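Side-chain contacts in TRAP dicarboxylate transporter, DctP subunit (Sulfurospirillum deleyianum, PDB 4OVS), which probably serves as the periplasmic solute-binding component of a TRAP dicarboxylate transporter, and binds succinate: residues G122-I127 and K326-V331; R111-L116 and H231-Y236; P99-F104 and D130-K135; L176-K181 and P314-T319. All coordinates share one frame; numbering follows the deposited sequence.

Contact 1. Residues G122-I127 and K326-V331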
loop_
_atom_site.group_PDB
_atom_site.type_symbol
_atom_site.label_atom_id
_atom_site.label_comp_id
_atom_site.label_asym_id
_atom_site.label_seq_id
_atom_site.Cartn_x
_atom_site.Cartn_y
_atom_site.Cartn_z
ATOM N N GLY A 122 1.531 17.292 -5.088
ATOM C CA GLY A 122 1.531 18.249 -6.170
ATOM C C GLY A 122 0.333 18.022 -7.071
ATOM O O GLY A 122 -0.677 17.441 -6.657
ATOM N N GLU A 123 0.453 18.454 -8.315
ATOM C CA GLU A 123 -0.676 18.489 -9.250
ATOM C C GLU A 123 -1.342 17.121 -9.509
ATOM O O GLU A 123 -2.566 17.004 -9.470
ATOM C CB GLU A 123 -0.188 19.083 -10.566
ATOM C CG GLU A 123 -1.222 19.134 -11.674
ATOM C CD GLU A 123 -0.652 19.680 -12.990
ATOM O OE1 GLU A 123 0.562 19.996 -13.039
ATOM O OE2 GLU A 123 -1.424 19.793 -13.968
ATOM N N VAL A 124 -0.539 16.096 -9.781
ATOM C CA VAL A 124 -1.077 14.763 -10.083
ATOM C C VAL A 124 -1.757 14.164 -8.866
ATOM O O VAL A 124 -2.878 13.653 -8.956
ATOM C CB VAL A 124 0.015 13.832 -10.610
ATOM C CG1 VAL A 124 -0.454 12.413 -10.651
ATOM C CG2 VAL A 124 0.448 14.278 -11.994
ATOM N N GLY A 125 -1.088 14.227 -7.721
ATOM C CA GLY A 125 -1.725 13.812 -6.490
ATOM C C GLY A 125 -3.121 14.397 -6.359
ATOM O O GLY A 125 -4.053 13.701 -5.980
ATOM N N GLN A 126 -3.279 15.685 -6.669
ATOM C CA GLN A 126 -4.578 16.341 -6.456
ATOM C C GLN A 126 -5.617 15.872 -7.465
ATOM O O GLN A 126 -6.780 15.698 -7.123
ATOM C CB GLN A 126 -4.448 17.861 -6.515
ATOM C CG GLN A 126 -5.729 18.586 -6.149
ATOM C CD GLN A 126 -6.115 18.371 -4.702
ATOM O OE1 GLN A 126 -5.349 18.666 -3.784
ATOM N NE2 GLN A 126 -7.294 17.807 -4.491
ATOM N N ILE A 127 -5.187 15.648 -8.701
ATOM C CA ILE A 127 -6.087 15.156 -9.735
ATOM C C ILE A 127 -6.685 13.821 -9.319
ATOM O O ILE A 127 -7.878 13.597 -9.491
ATOM C CB ILE A 127 -5.366 14.986 -11.056
ATOM C CG1 ILE A 127 -5.274 16.326 -11.782
ATOM C CG2 ILE A 127 -6.108 13.983 -11.942
ATOM C CD1 ILE A 127 -4.152 16.378 -12.831
ATOM N N LYS A 326 3.116 10.745 -18.478
ATOM C CA LYS A 326 4.226 11.615 -18.880
ATOM C C LYS A 326 4.451 12.755 -17.897
ATOM O O LYS A 326 5.590 13.122 -17.616
ATOM C CB LYS A 326 4.020 12.161 -20.310
ATOM C CG LYS A 326 4.458 11.177 -21.397
ATOM C CD LYS A 326 4.281 11.715 -22.817
ATOM C CE LYS A 326 4.276 10.569 -23.843
ATOM N NZ LYS A 326 5.383 9.550 -23.649
ATOM N N LYS A 327 3.368 13.308 -17.370
ATOM C CA LYS A 327 3.466 14.300 -16.311
ATOM C C LYS A 327 4.264 13.759 -15.138
ATOM O O LYS A 327 5.127 14.448 -14.605
ATOM C CB LYS A 327 2.080 14.675 -15.811
ATOM C CG LYS A 327 1.804 16.170 -15.834
ATOM C CD LYS A 327 0.433 16.512 -15.261
ATOM C CE LYS A 327 -0.676 16.055 -16.177
ATOM N NZ LYS A 327 -1.625 17.184 -16.496
ATOM N N VAL A 328 3.953 12.532 -14.720
ATOM C CA VAL A 328 4.697 11.908 -13.630
ATOM C C VAL A 328 6.145 11.737 -14.013
ATOM O O VAL A 328 7.024 12.057 -13.232
ATOM C CB VAL A 328 4.163 10.539 -13.239
ATOM C CG1 VAL A 328 5.109 9.909 -12.220
ATOM C CG2 VAL A 328 2.780 10.666 -12.651
ATOM N N GLN A 329 6.412 11.256 -15.218
ATOM C CA GLN A 329 7.803 11.032 -15.616
ATOM C C GLN A 329 8.590 12.332 -15.682
ATOM O O GLN A 329 9.792 12.334 -15.478
ATOM C CB GLN A 329 7.863 10.304 -16.946
ATOM C CG GLN A 329 7.343 8.874 -16.828
ATOM C CD GLN A 329 7.290 8.164 -18.163
ATOM O OE1 GLN A 329 6.579 8.582 -19.079
ATOM N NE2 GLN A 329 8.044 7.086 -18.280
ATOM N N ALA A 330 7.898 13.442 -15.921
ATOM C CA ALA A 330 8.553 14.740 -16.069
ATOM C C ALA A 330 8.865 15.452 -14.748
ATOM O O ALA A 330 9.580 16.459 -14.748
ATOM C CB ALA A 330 7.704 15.662 -16.973
ATOM N N VAL A 331 8.342 14.950 -13.628
ATOM C CA VAL A 331 8.490 15.679 -12.371
ATOM C C VAL A 331 9.913 15.553 -11.890
ATOM O O VAL A 331 10.383 14.452 -11.580
ATOM C CB VAL A 331 7.553 15.168 -11.267
ATOM C CG1 VAL A 331 7.966 15.743 -9.923
ATOM C CG2 VAL A 331 6.107 15.533 -11.584
#
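Val124 holds its two methyls at a chi1 of 168°, which shares them between two partners: CG1, trans to the backbone N, faces Val328, and CG2, trans to the carbonyl carbon, faces the aliphatic chain of Lys327. The contact is a worked case of a nearly antiparallel helix pair, here in a family 7 solute-binding protein: the N-to-C directions of helices 123-127 and 326-330 differ by 147°. At 10.9 Å their axes lie rather far apart, and side-chain ends bridge the gap. On the inner side Val124 CG1 and Val328 CG2 lie 4.2 Å apart, the two valines crossing at about a right angle, and Leu103 packs against both of them. Nearer the surface Lys327 leans over Val124 toward Glu123. Its chi1 of -126° is away from the staggered positions, and further bends at chi3 and chi4 shape the chain as it passes, with Lys327 CD 4.0 Å from Val124 CG2. The ammonium ends beside Glu123, whose extended chain meets the lysine roughly at right angles. Their pairing is an ion pair rather than a hydrogen bond, and a long one: Glu123 OE2 stands 3.6 Å from Lys327 NZ.

Contact 2. Residues R111-L116 and H231-Y236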
loop_
_atom_site.group_PDB
_atom_site.type_symbol
_atom_site.label_atom_id
_atom_site.label_comp_id
_atom_site.label_asym_id
_atom_site.label_seq_id
_atom_site.Cartn_x
_atom_site.Cartn_y
_atom_site.Cartn_z
ATOM N N ARG A 111 11.140 7.290 -9.082
ATOM C CA ARG A 111 12.595 7.150 -9.036
ATOM C C ARG A 111 13.095 7.010 -7.630
ATOM O O ARG A 111 14.137 6.407 -7.410
ATOM C CB ARG A 111 13.281 8.387 -9.595
ATOM C CG ARG A 111 12.955 8.717 -10.997
ATOM C CD ARG A 111 13.870 9.798 -11.509
ATOM N NE ARG A 111 13.743 11.065 -10.791
ATOM C CZ ARG A 111 12.753 11.942 -10.970
ATOM N NH1 ARG A 111 11.757 11.694 -11.818
ATOM N NH2 ARG A 111 12.745 13.079 -10.285
ATOM N N ASP A 112 12.385 7.605 -6.681
ATOM C CA ASP A 112 12.828 7.634 -5.298
ATOM C C ASP A 112 11.776 8.380 -4.513
ATOM O O ASP A 112 10.736 8.726 -5.079
ATOM C CB ASP A 112 14.228 8.241 -5.156
ATOM C CG ASP A 112 14.381 9.566 -5.867
ATOM O OD1 ASP A 112 13.383 10.293 -6.051
ATOM O OD2 ASP A 112 15.518 9.915 -6.235
ATOM N N LYS A 113 11.996 8.600 -3.219
ATOM C CA LYS A 113 10.971 9.198 -2.384
ATOM C C LYS A 113 10.819 10.674 -2.662
ATOM O O LYS A 113 9.742 11.251 -2.476
ATOM C CB LYS A 113 11.293 9.014 -0.899
ATOM C CG LYS A 113 11.188 7.579 -0.403
ATOM C CD LYS A 113 9.753 7.146 -0.223
ATOM C CE LYS A 113 9.648 5.699 0.271
ATOM N NZ LYS A 113 9.668 5.523 1.760
ATOM N N ASP A 114 11.911 11.313 -3.066
ATOM C CA ASP A 114 11.855 12.718 -3.406
ATOM C C ASP A 114 10.878 12.886 -4.571
ATOM O O ASP A 114 10.015 13.762 -4.566
ATOM C CB ASP A 114 13.268 13.211 -3.778
ATOM C CG ASP A 114 13.277 14.638 -4.288
ATOM O OD1 ASP A 114 13.236 15.580 -3.455
ATOM O OD2 ASP A 114 13.352 14.821 -5.526
ATOM N N HIS A 115 11.035 12.044 -5.588
ATOM C CA HIS A 115 10.139 12.074 -6.732
ATOM C C HIS A 115 8.692 11.864 -6.276
ATOM O O HIS A 115 7.812 12.663 -6.587
ATOM C CB HIS A 115 10.535 11.001 -7.746
ATOM C CG HIS A 115 9.739 11.054 -9.012
ATOM N ND1 HIS A 115 9.467 9.941 -9.781
ATOM C CD2 HIS A 115 9.130 12.091 -9.629
ATOM C CE1 HIS A 115 8.741 10.297 -10.827
ATOM N NE2 HIS A 115 8.538 11.599 -10.765
ATOM N N LEU A 116 8.467 10.792 -5.517
ATOM C CA LEU A 116 7.144 10.412 -5.029
ATOM C C LEU A 116 6.389 11.557 -4.368
ATOM O O LEU A 116 5.240 11.882 -4.699
ATOM C CB LEU A 116 7.303 9.289 -3.997
ATOM C CG LEU A 116 6.023 8.766 -3.339
ATOM C CD1 LEU A 116 5.303 7.946 -4.360
ATOM C CD2 LEU A 116 6.252 7.906 -2.081
ATOM N N HIS A 231 10.799 -2.685 -7.401
ATOM C CA HIS A 231 10.369 -2.616 -8.783
ATOM C C HIS A 231 9.070 -1.830 -8.938
ATOM O O HIS A 231 8.730 -1.432 -10.035
ATOM C CB HIS A 231 10.228 -4.030 -9.311
ATOM C CG HIS A 231 9.191 -4.802 -8.587
ATOM N ND1 HIS A 231 9.457 -5.514 -7.438
ATOM C CD2 HIS A 231 7.860 -4.893 -8.792
ATOM C CE1 HIS A 231 8.336 -6.058 -6.997
ATOM N NE2 HIS A 231 7.354 -5.687 -7.797
ATOM N N GLY A 232 8.342 -1.605 -7.846
ATOM C CA GLY A 232 7.144 -0.766 -7.878
ATOM C C GLY A 232 6.889 -0.160 -6.499
ATOM O O GLY A 232 7.587 -0.512 -5.534
ATOM N N TYR A 233 5.897 0.725 -6.380
ATOM C CA TYR A 233 5.691 1.467 -5.120
ATOM C C TYR A 233 4.315 1.146 -4.528
ATOM O O TYR A 233 3.387 0.890 -5.255
ATOM C CB TYR A 233 5.864 3.008 -5.327
ATOM C CG TYR A 233 5.535 3.744 -4.057
ATOM C CD1 TYR A 233 6.468 3.846 -3.029
ATOM C CD2 TYR A 233 4.271 4.262 -3.843
ATOM C CE1 TYR A 233 6.144 4.465 -1.798
ATOM C CE2 TYR A 233 3.952 4.923 -2.634
ATOM C CZ TYR A 233 4.903 5.003 -1.619
ATOM O OH TYR A 233 4.568 5.588 -0.403
ATOM N N LEU A 234 4.203 1.176 -3.203
ATOM C CA LEU A 234 2.953 0.942 -2.514
ATOM C C LEU A 234 2.768 2.051 -1.474
ATOM O O LEU A 234 3.644 2.294 -0.622
ATOM C CB LEU A 234 2.949 -0.432 -1.852
ATOM C CG LEU A 234 1.596 -1.058 -1.455
ATOM C CD1 LEU A 234 1.777 -2.570 -1.195
ATOM C CD2 LEU A 234 1.030 -0.427 -0.193
ATOM N N GLY A 235 1.638 2.743 -1.600
ATOM C CA GLY A 235 1.235 3.811 -0.694
ATOM C C GLY A 235 -0.283 3.842 -0.532
ATOM O O GLY A 235 -0.981 3.106 -1.210
ATOM N N TYR A 236 -0.769 4.746 0.317
ATOM C CA TYR A 236 -2.163 4.775 0.731
ATOM C C TYR A 236 -2.804 6.175 0.557
ATOM O O TYR A 236 -2.125 7.190 0.601
ATOM C CB TYR A 236 -2.222 4.418 2.208
ATOM C CG TYR A 236 -1.386 3.224 2.639
ATOM C CD1 TYR A 236 -1.820 1.935 2.367
ATOM C CD2 TYR A 236 -0.183 3.376 3.341
ATOM C CE1 TYR A 236 -1.097 0.813 2.749
ATOM C CE2 TYR A 236 0.555 2.236 3.752
ATOM C CZ TYR A 236 0.071 0.968 3.459
ATOM O OH TYR A 236 0.747 -0.175 3.785
#
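Leu116 lies over one face of the Tyr233 ring and spreads both of its methyls on it. CD1 makes a CH-pi contact, 3.9 Å from the ring centroid and 17° off the normal, while CD2 sits close to the phenol end, with Leu116 CD2 3.2 Å from Tyr233 CZ. Tyr233 CG stands trans to the backbone N (chi1 175°), which carries the ring across from the strand to the leucine. Lys113 comes instead to the ring's edge, Lys113 CE lying 4.3 Å from Tyr233 CE1. Both polar ends go on to Asp144 of strand 137-152: Tyr233 OH is hydrogen-bonded to OD1, and Lys113 NZ forms a salt bridge with OD2. A phenylalanine in place of Tyr233 would keep the ring under Leu116 but would probably leave Asp144 OD1 without its hydroxyl partner. Further out, the start of helix 113-120 is fixed by its N-cap, Asp112, whose OD1 accepts from His115 N at 3.0 Å. The His115 ring is held in turn: ND1 accepts from Arg111 N in the ring plane, and NE2 bonds to Val328 O. Strand 233-241 of the mixed sheet also carries Tyr236, whose OH binds succinate. The hydroxyl bond to Asp144 is likely to limit turning of the Tyr233 ring beneath its apolar cover, and Lys113 probably offsets the charge of the shared carboxylate.

Contact 3. Residues P99-F104 and D130-K135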
loop_
_atom_site.group_PDB
_atom_site.type_symbol
_atom_site.label_atom_id
_atom_site.label_comp_id
_atom_site.label_asym_id
_atom_site.label_seq_id
_atom_site.Cartn_x
_atom_site.Cartn_y
_atom_site.Cartn_z
ATOM N N PRO A 99 -9.894 3.949 -12.248
ATOM C CA PRO A 99 -8.870 3.290 -13.060
ATOM C C PRO A 99 -7.542 4.017 -13.078
ATOM O O PRO A 99 -6.485 3.361 -13.047
ATOM C CB PRO A 99 -9.495 3.260 -14.447
ATOM C CG PRO A 99 -10.964 3.158 -14.186
ATOM C CD PRO A 99 -11.227 3.849 -12.861
ATOM N N GLU A 100 -7.578 5.344 -13.080
ATOM C CA GLU A 100 -6.355 6.134 -13.221
ATOM C C GLU A 100 -5.401 5.970 -12.035
ATOM O O GLU A 100 -4.208 6.242 -12.151
ATOM C CB GLU A 100 -6.675 7.633 -13.433
ATOM C CG GLU A 100 -7.426 7.944 -14.714
ATOM C CD GLU A 100 -8.932 7.833 -14.553
ATOM O OE1 GLU A 100 -9.688 8.511 -15.291
ATOM O OE2 GLU A 100 -9.364 7.055 -13.684
HETATM N N MSE A 101 -5.926 5.550 -10.892
HETATM C CA MSE A 101 -5.065 5.357 -9.732
HETATM C C MSE A 101 -4.013 4.289 -10.046
HETATM O O MSE A 101 -3.013 4.165 -9.339
HETATM C CB MSE A 101 -5.874 4.950 -8.518
HETATM C CG MSE A 101 -5.091 5.019 -7.214
HETATM SE SE MSE A 101 -4.824 6.833 -6.557
HETATM C CE MSE A 101 -6.679 7.189 -6.151
ATOM N N GLN A 102 -4.219 3.520 -11.115
ATOM C CA GLN A 102 -3.209 2.532 -11.512
ATOM C C GLN A 102 -1.896 3.181 -11.912
ATOM O O GLN A 102 -0.864 2.509 -12.019
ATOM C CB GLN A 102 -3.714 1.650 -12.646
ATOM C CG GLN A 102 -4.749 0.700 -12.207
ATOM C CD GLN A 102 -5.246 -0.141 -13.345
ATOM O OE1 GLN A 102 -4.939 -1.333 -13.433
ATOM N NE2 GLN A 102 -6.029 0.472 -14.233
ATOM N N LEU A 103 -1.922 4.483 -12.158
ATOM C CA LEU A 103 -0.696 5.222 -12.418
ATOM C C LEU A 103 0.409 4.915 -11.374
ATOM O O LEU A 103 1.534 4.658 -11.726
ATOM C CB LEU A 103 -0.998 6.713 -12.422
ATOM C CG LEU A 103 0.150 7.710 -12.458
ATOM C CD1 LEU A 103 0.879 7.718 -13.790
ATOM C CD2 LEU A 103 -0.464 9.048 -12.181
ATOM N N PHE A 104 0.058 4.931 -10.107
ATOM C CA PHE A 104 1.020 4.780 -9.024
ATOM C C PHE A 104 1.506 3.305 -8.825
ATOM O O PHE A 104 2.457 3.048 -8.094
ATOM C CB PHE A 104 0.385 5.266 -7.726
ATOM C CG PHE A 104 -0.041 6.712 -7.733
ATOM C CD1 PHE A 104 0.517 7.627 -8.611
ATOM C CD2 PHE A 104 -0.989 7.167 -6.822
ATOM C CE1 PHE A 104 0.143 8.964 -8.594
ATOM C CE2 PHE A 104 -1.379 8.522 -6.806
ATOM C CZ PHE A 104 -0.807 9.408 -7.679
ATOM N N ASP A 130 -9.174 14.118 -6.457
ATOM C CA ASP A 130 -10.431 14.710 -6.893
ATOM C C ASP A 130 -11.339 13.648 -7.510
ATOM O O ASP A 130 -12.564 13.675 -7.356
ATOM C CB ASP A 130 -10.184 15.866 -7.871
ATOM C CG ASP A 130 -9.641 17.116 -7.179
ATOM O OD1 ASP A 130 -9.567 17.169 -5.921
ATOM O OD2 ASP A 130 -9.309 18.081 -7.909
ATOM N N LYS A 131 -10.729 12.699 -8.193
ATOM C CA LYS A 131 -11.473 11.595 -8.804
ATOM C C LYS A 131 -12.123 10.687 -7.763
ATOM O O LYS A 131 -13.228 10.209 -7.944
ATOM C CB LYS A 131 -10.545 10.780 -9.708
ATOM C CG LYS A 131 -10.054 11.586 -10.911
ATOM C CD LYS A 131 -9.277 10.734 -11.910
ATOM C CE LYS A 131 -8.833 11.545 -13.106
ATOM N NZ LYS A 131 -9.888 11.553 -14.134
ATOM N N VAL A 132 -11.407 10.441 -6.681
ATOM C CA VAL A 132 -11.904 9.609 -5.595
ATOM C C VAL A 132 -13.035 10.356 -4.913
ATOM O O VAL A 132 -14.059 9.781 -4.566
ATOM C CB VAL A 132 -10.769 9.323 -4.590
ATOM C CG1 VAL A 132 -11.289 8.597 -3.338
ATOM C CG2 VAL A 132 -9.670 8.521 -5.292
ATOM N N SER A 133 -12.847 11.652 -4.732
ATOM C CA SER A 133 -13.896 12.464 -4.158
ATOM C C SER A 133 -15.200 12.365 -4.960
ATOM O O SER A 133 -16.272 12.401 -4.380
ATOM C CB SER A 133 -13.439 13.918 -4.055
ATOM O OG SER A 133 -12.316 13.989 -3.189
ATOM N N LYS A 134 -15.117 12.238 -6.279
ATOM C CA LYS A 134 -16.341 12.191 -7.087
ATOM C C LYS A 134 -17.083 10.863 -6.975
ATOM O O LYS A 134 -18.279 10.822 -7.208
ATOM C CB LYS A 134 -16.059 12.452 -8.568
ATOM C CG LYS A 134 -15.561 13.834 -8.881
ATOM C CD LYS A 134 -15.407 14.005 -10.380
ATOM C CE LYS A 134 -14.589 12.869 -10.997
ATOM N NZ LYS A 134 -14.035 13.198 -12.358
ATOM N N LYS A 135 -16.370 9.781 -6.648
ATOM C CA LYS A 135 -16.999 8.473 -6.514
ATOM C C LYS A 135 -17.560 8.245 -5.108
ATOM O O LYS A 135 -17.810 7.115 -4.719
ATOM C CB LYS A 135 -15.992 7.364 -6.812
ATOM C CG LYS A 135 -15.244 7.515 -8.123
ATOM C CD LYS A 135 -16.160 7.492 -9.320
ATOM C CE LYS A 135 -16.970 6.219 -9.347
ATOM N NZ LYS A 135 -17.770 6.124 -10.587
#
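Glu100 and Lys131 cross at about a right angle and form a salt bridge. Lys131 NZ reaches Glu100 OE1 at 3.3 Å from above the carboxylate, 68° out of its plane, so the attraction probably owes more to charge than to a well-directed hydrogen bond. The lysine chain runs extended until a turn at chi4 (-87°) swings its nitrogen over OE1, and the methylenes lie against the acid on the way, with Lys131 CD 3.9 Å from Glu100 CD. An alanine in place of Glu100 would probably leave the Lys131 ammonium without this counter-charge and uncover the lysine's methylenes. The pair ties a 3-10 turn at 99-101, in the loop between strand 86-87 and helix 113-120, to the C-terminal end of helix 123-134. One residue further along each segment the contact turns apolar. Met101, present as selenomethionine, bends at chi2 and chi3 and approaches Val132 crosswise; Met101 CE and Val132 CG2 are 3.4 Å apart, tighter than ordinary carbon contact. Phe91 packs on Met101 and Phe137 on Val132, which places this apolar pair against the interior. The turn is braced from within by Gln102 NE2, which donates to Pro99 O at 3.2 Å with the acceptor close to the plane of Gln102's own amide, while Gln102 OE1 ties the loop outward to Val175 N.

Contact 4. Residues L176-K181 and P314-T319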
loop_
_atom_site.group_PDB
_atom_site.type_symbol
_atom_site.label_atom_id
_atom_site.label_comp_id
_atom_site.label_asym_id
_atom_site.label_seq_id
_atom_site.Cartn_x
_atom_site.Cartn_y
_atom_site.Cartn_z
ATOM N N LEU A 176 -0.781 -4.515 -12.155
ATOM C CA LEU A 176 -0.003 -5.605 -11.545
ATOM C C LEU A 176 -0.170 -6.938 -12.246
ATOM O O LEU A 176 0.777 -7.716 -12.292
ATOM C CB LEU A 176 -0.374 -5.780 -10.095
ATOM C CG LEU A 176 -0.205 -4.528 -9.251
ATOM C CD1 LEU A 176 -0.665 -4.836 -7.854
ATOM C CD2 LEU A 176 1.225 -3.985 -9.249
ATOM N N GLU A 177 -1.349 -7.249 -12.780
ATOM C CA GLU A 177 -1.463 -8.549 -13.435
ATOM C C GLU A 177 -0.736 -8.511 -14.769
ATOM O O GLU A 177 -0.136 -9.493 -15.186
ATOM C CB GLU A 177 -2.911 -9.094 -13.532
ATOM C CG GLU A 177 -3.965 -8.215 -14.092
ATOM C CD GLU A 177 -5.351 -8.860 -13.996
ATOM O OE1 GLU A 177 -6.211 -8.353 -13.238
ATOM O OE2 GLU A 177 -5.576 -9.884 -14.684
ATOM N N ALA A 178 -0.768 -7.364 -15.422
ATOM C CA ALA A 178 0.018 -7.155 -16.628
ATOM C C ALA A 178 1.523 -7.257 -16.323
ATOM O O ALA A 178 2.290 -7.830 -17.089
ATOM C CB ALA A 178 -0.323 -5.798 -17.221
ATOM N N GLN A 179 1.946 -6.695 -15.202
ATOM C CA GLN A 179 3.357 -6.648 -14.858
ATOM C C GLN A 179 3.960 -8.044 -14.740
ATOM O O GLN A 179 5.071 -8.273 -15.168
ATOM C CB GLN A 179 3.549 -5.850 -13.552
ATOM C CG GLN A 179 4.749 -6.204 -12.721
ATOM C CD GLN A 179 4.782 -5.450 -11.385
ATOM O OE1 GLN A 179 4.953 -4.239 -11.352
ATOM N NE2 GLN A 179 4.621 -6.180 -10.284
ATOM N N PHE A 180 3.224 -8.976 -14.158
ATOM C CA PHE A 180 3.756 -10.309 -13.925
ATOM C C PHE A 180 3.579 -11.187 -15.143
ATOM O O PHE A 180 4.374 -12.111 -15.394
ATOM C CB PHE A 180 3.054 -10.930 -12.745
ATOM C CG PHE A 180 3.638 -10.543 -11.435
ATOM C CD1 PHE A 180 4.797 -11.138 -10.992
ATOM C CD2 PHE A 180 3.016 -9.606 -10.639
ATOM C CE1 PHE A 180 5.339 -10.802 -9.792
ATOM C CE2 PHE A 180 3.561 -9.247 -9.418
ATOM C CZ PHE A 180 4.724 -9.851 -8.995
ATOM N N LYS A 181 2.527 -10.914 -15.892
ATOM C CA LYS A 181 2.331 -11.587 -17.161
ATOM C C LYS A 181 3.493 -11.243 -18.077
ATOM O O LYS A 181 3.919 -12.060 -18.877
ATOM C CB LYS A 181 0.998 -11.182 -17.788
ATOM C CG LYS A 181 -0.206 -12.018 -17.336
ATOM C CD LYS A 181 -1.527 -11.263 -17.545
ATOM C CE LYS A 181 -2.729 -12.171 -17.691
ATOM N NZ LYS A 181 -2.884 -13.099 -16.558
ATOM N N PRO A 314 2.178 1.003 -22.457
ATOM C CA PRO A 314 1.231 1.408 -23.503
ATOM C C PRO A 314 -0.140 0.746 -23.416
ATOM O O PRO A 314 -1.134 1.333 -23.817
ATOM C CB PRO A 314 1.951 1.014 -24.786
ATOM C CG PRO A 314 3.389 1.201 -24.449
ATOM C CD PRO A 314 3.521 0.755 -23.009
ATOM N N GLN A 315 -0.198 -0.465 -22.899
ATOM C CA GLN A 315 -1.472 -1.134 -22.658
ATOM C C GLN A 315 -2.417 -0.243 -21.840
ATOM O O GLN A 315 -3.631 -0.446 -21.858
ATOM C CB GLN A 315 -1.244 -2.432 -21.866
ATOM C CG GLN A 315 -0.162 -3.356 -22.424
ATOM C CD GLN A 315 -0.085 -4.650 -21.648
ATOM O OE1 GLN A 315 -1.042 -5.036 -20.968
ATOM N NE2 GLN A 315 1.054 -5.314 -21.720
ATOM N N PHE A 316 -1.857 0.734 -21.120
ATOM C CA PHE A 316 -2.617 1.506 -20.147
ATOM C C PHE A 316 -2.777 3.008 -20.474
ATOM O O PHE A 316 -3.320 3.766 -19.659
ATOM C CB PHE A 316 -1.981 1.327 -18.761
ATOM C CG PHE A 316 -2.011 -0.076 -18.281
ATOM C CD1 PHE A 316 -3.129 -0.572 -17.655
ATOM C CD2 PHE A 316 -0.940 -0.924 -18.503
ATOM C CE1 PHE A 316 -3.174 -1.897 -17.226
ATOM C CE2 PHE A 316 -0.972 -2.248 -18.075
ATOM C CZ PHE A 316 -2.086 -2.733 -17.433
ATOM N N TYR A 317 -2.303 3.435 -21.640
ATOM C CA TYR A 317 -2.534 4.810 -22.106
ATOM C C TYR A 317 -4.027 5.130 -22.190
ATOM O O TYR A 317 -4.454 6.260 -21.941
ATOM C CB TYR A 317 -1.917 5.017 -23.492
ATOM C CG TYR A 317 -0.400 5.064 -23.515
ATOM C CD1 TYR A 317 0.346 4.933 -22.346
ATOM C CD2 TYR A 317 0.286 5.234 -24.713
ATOM C CE1 TYR A 317 1.731 4.983 -22.385
ATOM C CE2 TYR A 317 1.649 5.293 -24.755
ATOM C CZ TYR A 317 2.371 5.173 -23.596
ATOM O OH TYR A 317 3.739 5.228 -23.655
ATOM N N LYS A 318 -4.825 4.133 -22.547
ATOM C CA LYS A 318 -6.242 4.356 -22.722
ATOM C C LYS A 318 -6.956 4.598 -21.397
ATOM O O LYS A 318 -7.730 5.547 -21.275
ATOM C CB LYS A 318 -6.858 3.177 -23.464
ATOM C CG LYS A 318 -8.352 3.250 -23.642
ATOM C CD LYS A 318 -8.850 1.950 -24.249
ATOM C CE LYS A 318 -8.470 1.832 -25.715
ATOM N NZ LYS A 318 -9.276 2.764 -26.532
ATOM N N THR A 319 -6.677 3.768 -20.393
ATOM C CA THR A 319 -7.463 3.806 -19.166
ATOM C C THR A 319 -6.837 4.688 -18.091
ATOM O O THR A 319 -7.545 5.176 -17.219
ATOM C CB THR A 319 -7.658 2.394 -18.601
ATOM O OG1 THR A 319 -6.389 1.726 -18.548
ATOM C CG2 THR A 319 -8.602 1.591 -19.477
#
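Ala178 and Gln315 bring the two backbones nearest, their CA atoms 8.7 Å apart. Segment 176-181 is regular helix, with Lys181 N bonded to Glu177 O, whereas 314-319 changes its winding on the way: a 3-10 turn at 314-316, closed by Tyr317 N on Pro314 O at 3.2 Å, passes into a weakly bonded helix with a wider pi-type turn. Phe316, at the junction, points its ring at the other helix, its CG trans to the carbonyl carbon (chi1 -62°). In the fold this joins helix 174-181 to the beginning of the last long helix, 317-330. The first of these helices is itself set against both sheets: Phe180 stacks on Phe168 of strand 167-170, in the two-stranded parallel sheet, and Gln179 NE2 bonds to Glu208 OE1 on strand 206-209 of the mixed sheet. The extended side chain of Gln315, an exposed residue, reaches the methyl of Ala178, with Gln315 OE1 3.9 Å from Ala178 CB. The same methyl meets the Phe316 ring at the edge and in its plane, Ala178 CB lying 3.5 Å from Phe316 CZ and 3.7 Å from Phe316 CE2, so it touches ring hydrogens rather than the pi face.

Along the chain the segments of contacts 1, 2 and 3 interleave: 99-104, 111-116, 122-127 and 130-135 come first, and 231-236 and 326-331 return to them much later. Contact 4 opens after contact 3 has closed and is nested inside the loop closed by contact 1. Contact 1 lies about 13 Å, centre to centre, from both contact 2 and contact 3; it shares helix 123-134 with contact 3 and helix 317-330 with contact 4, about 19 Å away. Contacts 3 and 4 meet where Glu100 touches Thr319. Helix 317-330 thus meets 122-127 near its end and 176-181 around its start, joining the chain's end to early and middle parts of the fold; contact 2 alone includes a succinate-binding residue.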